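Local coordinates for protein STN1 (Saccharomyces cerevisiae, PDB 3K10), which regulates telomere length and protects telomere ends, limiting telomerase loading through its interaction with CDC13, this piece being its C-terminal pair of winged helix-turn-helix domains, at residues Lys90-Tyr95 with Glu120-Pro125. Residues are numbered along the deposited sequence; the frame is centred on the assembly and turned at random.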
ATOM      1  N   LYS A  90      -7.953  -0.212  -4.125  1.00 51.25           N
ATOM      2  CA  LYS A  90      -9.029   0.694  -3.781  1.00 51.38           C
ATOM      3  C   LYS A  90     -10.081   0.011  -2.922  1.00 51.24           C
ATOM      4  O   LYS A  90     -10.723   0.654  -2.102  1.00 54.52           O
ATOM      5  CB  LYS A  90      -9.655   1.274  -5.050  1.00 49.74           C
ATOM      6  CG  LYS A  90      -8.726   2.221  -5.793  1.00 51.10           C
ATOM      7  CD  LYS A  90      -9.483   3.026  -6.843  1.00 52.54           C
ATOM      8  CE  LYS A  90      -8.584   4.015  -7.546  1.00 51.18           C
ATOM      9  NZ  LYS A  90      -7.486   3.297  -8.237  1.00 52.92           N
ATOM     10  N   ASN A  91     -10.258  -1.289  -3.103  1.00 51.53           N
ATOM     11  CA  ASN A  91     -11.239  -2.025  -2.319  1.00 51.45           C
ATOM     12  C   ASN A  91     -10.696  -2.318  -0.944  1.00 51.97           C
ATOM     13  O   ASN A  91     -11.418  -2.273   0.052  1.00 52.59           O
ATOM     14  CB  ASN A  91     -11.593  -3.341  -3.002  1.00 50.47           C
ATOM     15  CG  ASN A  91     -12.410  -3.133  -4.237  1.00 49.16           C
ATOM     16  OD1 ASN A  91     -13.472  -2.522  -4.187  1.00 50.93           O
ATOM     17  ND2 ASN A  91     -11.926  -3.636  -5.359  1.00 48.06           N
ATOM     18  N   LEU A  92      -9.413  -2.635  -0.899  1.00 51.64           N
ATOM     19  CA  LEU A  92      -8.778  -2.940   0.352  1.00 50.89           C
ATOM     20  C   LEU A  92      -8.791  -1.685   1.219  1.00 50.33           C
ATOM     21  O   LEU A  92      -8.938  -1.777   2.435  1.00 51.22           O
ATOM     22  CB  LEU A  92      -7.363  -3.442   0.087  1.00 52.97           C
ATOM     23  CG  LEU A  92      -6.751  -4.386   1.128  1.00 56.29           C
ATOM     24  CD1 LEU A  92      -7.792  -5.335   1.691  1.00 55.81           C
ATOM     25  CD2 LEU A  92      -5.627  -5.174   0.468  1.00 56.97           C
ATOM     26  N   PHE A  93      -8.677  -0.512   0.599  1.00 47.84           N
ATOM     27  CA  PHE A  93      -8.692   0.732   1.359  1.00 47.13           C
ATOM     28  C   PHE A  93     -10.075   0.993   1.893  1.00 48.44           C
ATOM     29  O   PHE A  93     -10.253   1.367   3.056  1.00 47.71           O
ATOM     30  CB  PHE A  93      -8.275   1.913   0.493  1.00 46.98           C
ATOM     31  CG  PHE A  93      -6.965   2.509   0.887  1.00 48.33           C
ATOM     32  CD1 PHE A  93      -5.775   2.013   0.365  1.00 49.23           C
ATOM     33  CD2 PHE A  93      -6.912   3.543   1.822  1.00 47.97           C
ATOM     34  CE1 PHE A  93      -4.541   2.538   0.772  1.00 48.51           C
ATOM     35  CE2 PHE A  93      -5.696   4.069   2.233  1.00 47.88           C
ATOM     36  CZ  PHE A  93      -4.503   3.565   1.706  1.00 48.06           C
ATOM     37  N   GLU A  94     -11.055   0.803   1.017  1.00 49.46           N
ATOM     38  CA  GLU A  94     -12.457   1.001   1.346  1.00 50.31           C
ATOM     39  C   GLU A  94     -12.852   0.084   2.499  1.00 49.78           C
ATOM     40  O   GLU A  94     -13.481   0.519   3.473  1.00 50.87           O
ATOM     41  CB  GLU A  94     -13.303   0.699   0.119  1.00 53.87           C
ATOM     42  CG  GLU A  94     -14.748   1.133   0.233  1.00 60.09           C
ATOM     43  CD  GLU A  94     -15.536   0.801  -1.014  1.00 63.27           C
ATOM     44  OE1 GLU A  94     -15.158   1.294  -2.107  1.00 64.40           O
ATOM     45  OE2 GLU A  94     -16.528   0.046  -0.894  1.00 65.68           O
ATOM     46  N   TYR A  95     -12.478  -1.188   2.383  1.00 48.66           N
ATOM     47  CA  TYR A  95     -12.754  -2.194   3.416  1.00 47.41           C
ATOM     48  C   TYR A  95     -12.127  -1.750   4.746  1.00 47.37           C
ATOM     49  O   TYR A  95     -12.723  -1.917   5.813  1.00 45.85           O
ATOM     50  CB  TYR A  95     -12.182  -3.552   2.983  1.00 43.75           C
ATOM     51  CG  TYR A  95     -12.332  -4.697   3.977  1.00 45.50           C
ATOM     52  CD1 TYR A  95     -11.444  -4.860   5.053  1.00 45.45           C
ATOM     53  CD2 TYR A  95     -13.337  -5.648   3.815  1.00 45.98           C
ATOM     54  CE1 TYR A  95     -11.562  -5.951   5.929  1.00 44.80           C
ATOM     55  CE2 TYR A  95     -13.463  -6.735   4.680  1.00 45.26           C
ATOM     56  CZ  TYR A  95     -12.580  -6.884   5.731  1.00 45.70           C
ATOM     57  OH  TYR A  95     -12.734  -7.973   6.566  1.00 45.32           O
ATOM     58  N   GLU A 120     -11.837 -13.337   1.450  1.00 51.61           N
ATOM     59  CA  GLU A 120     -13.183 -13.813   1.167  1.00 52.60           C
ATOM     60  C   GLU A 120     -14.191 -12.686   0.896  1.00 53.21           C
ATOM     61  O   GLU A 120     -14.968 -12.764  -0.062  1.00 53.05           O
ATOM     62  CB  GLU A 120     -13.686 -14.671   2.336  1.00 52.14           C
ATOM     63  CG  GLU A 120     -13.178 -16.094   2.337  1.00 53.17           C
ATOM     64  CD  GLU A 120     -13.891 -16.968   1.317  1.00 53.76           C
ATOM     65  OE1 GLU A 120     -13.419 -18.100   1.063  1.00 50.26           O
ATOM     66  OE2 GLU A 120     -14.927 -16.519   0.773  1.00 55.24           O
ATOM     67  N   LYS A 121     -14.196 -11.658   1.748  1.00 52.74           N
ATOM     68  CA  LYS A 121     -15.117 -10.528   1.584  1.00 54.16           C
ATOM     69  C   LYS A 121     -14.852  -9.851   0.255  1.00 53.72           C
ATOM     70  O   LYS A 121     -15.751  -9.614  -0.552  1.00 53.06           O
ATOM     71  CB  LYS A 121     -14.932  -9.502   2.695  1.00 54.16           C
ATOM     72  CG  LYS A 121     -15.871  -8.319   2.546  1.00 54.88           C
ATOM     73  CD  LYS A 121     -17.314  -8.810   2.400  1.00 54.29           C
ATOM     74  CE  LYS A 121     -18.298  -7.660   2.359  1.00 55.72           C
ATOM     75  NZ  LYS A 121     -19.698  -8.137   2.518  1.00 56.82           N
ATOM     76  N   LEU A 122     -13.597  -9.492   0.060  1.00 53.70           N
ATOM     77  CA  LEU A 122     -13.189  -8.906  -1.189  1.00 54.80           C
ATOM     78  C   LEU A 122     -13.016 -10.211  -1.954  1.00 55.93           C
ATOM     79  O   LEU A 122     -13.553 -11.233  -1.543  1.00 56.41           O
ATOM     80  CB  LEU A 122     -11.871  -8.168  -0.986  1.00 51.30           C
ATOM     81  CG  LEU A 122     -12.006  -7.165   0.165  1.00 50.37           C
ATOM     82  CD1 LEU A 122     -10.745  -6.356   0.321  1.00 49.12           C
ATOM     83  CD2 LEU A 122     -13.187  -6.241  -0.115  1.00 47.31           C
ATOM     84  N   HIS A 123     -12.300 -10.222  -3.053  1.00 56.24           N
ATOM     85  CA  HIS A 123     -12.139 -11.496  -3.715  1.00 58.64           C
ATOM     86  C   HIS A 123     -10.734 -11.548  -4.242  1.00 59.83           C
ATOM     87  O   HIS A 123     -10.510 -11.633  -5.450  1.00 59.99           O
ATOM     88  CB  HIS A 123     -13.168 -11.651  -4.838  1.00 60.99           C
ATOM     89  CG  HIS A 123     -14.552 -11.967  -4.348  1.00 62.45           C
ATOM     90  ND1 HIS A 123     -14.915 -13.217  -3.891  1.00 62.80           N
ATOM     91  CD2 HIS A 123     -15.657 -11.188  -4.228  1.00 61.65           C
ATOM     92  CE1 HIS A 123     -16.182 -13.195  -3.510  1.00 62.56           C
ATOM     93  NE2 HIS A 123     -16.654 -11.975  -3.704  1.00 61.31           N
ATOM     94  N   LEU A 124      -9.781 -11.486  -3.315  1.00 59.40           N
ATOM     95  CA  LEU A 124      -8.374 -11.509  -3.677  1.00 60.12           C
ATOM     96  C   LEU A 124      -7.568 -12.427  -2.777  1.00 60.78           C
ATOM     97  O   LEU A 124      -7.206 -12.060  -1.670  1.00 62.51           O
ATOM     98  CB  LEU A 124      -7.818 -10.083  -3.643  1.00 57.85           C
ATOM     99  CG  LEU A 124      -8.750  -9.093  -2.938  1.00 56.33           C
ATOM    100  CD1 LEU A 124      -8.589  -9.275  -1.450  1.00 56.32           C
ATOM    101  CD2 LEU A 124      -8.450  -7.666  -3.334  1.00 52.42           C
ATOM    102  N   PRO A 125      -7.284 -13.650  -3.246  1.00 61.26           N
ATOM    103  CA  PRO A 125      -6.510 -14.617  -2.459  1.00 62.23           C
ATOM    104  C   PRO A 125      -5.031 -14.271  -2.340  1.00 63.22           C
ATOM    105  O   PRO A 125      -4.274 -14.955  -1.645  1.00 62.99           O
ATOM    106  CB  PRO A 125      -6.723 -15.926  -3.220  1.00 61.51           C
ATOM    107  CG  PRO A 125      -6.887 -15.470  -4.629  1.00 61.37           C
ATOM    108  CD  PRO A 125      -7.809 -14.280  -4.470  1.00 61.67           C
TER
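L122 faces one turn of helix 87-106 in the second winged helix-turn-helix domain of the Stn1 C-terminal region. The 90-95 segment is regular helix, with Y95 N hydrogen-bonded to N91 O. In 120-125 the last turn of helix 115-121 ends and L122, the first residue to leave helical angles, starts the loop toward helix 129-146. The nearest CA pair is that of N91 and L122, 7.2 Å apart. The contact is apolar, and L122 is its hub. Its CB points at the helix, and chi1 of -54° turns CG away from its own carbonyl, so that the two methyls reach the helix between N91, L92 and Y95. L122 CD1 meets L92 CD1 at 3.4 Å, the two leucine side chains crossing at about a right angle, and L122 CD1 also lies 3.9 Å from L92 CA. L122 CD2 approaches Y95 CD2 obliquely at 4.0 Å. L122 CD2 also passes N91 CB at 4.4 Å. L92 is buried and also packs on V118 of helix 115-121 and I132 of helix 129-146; L122, partly exposed, joins this packing from the loop. Y95 likewise touches V118, while F93 turns from the loop to pack against helix 129-146. K121 uses only the aliphatic root of its side chain. A bend at chi2 (52°) carries the rest away from the tyrosine, whereas K121 CB stays 3.7 Å from Y95 CE2. One atom further along the side chain, K121 CG sits at the ring edge, close to the ring plane, 3.6 Å from Y95 CE2.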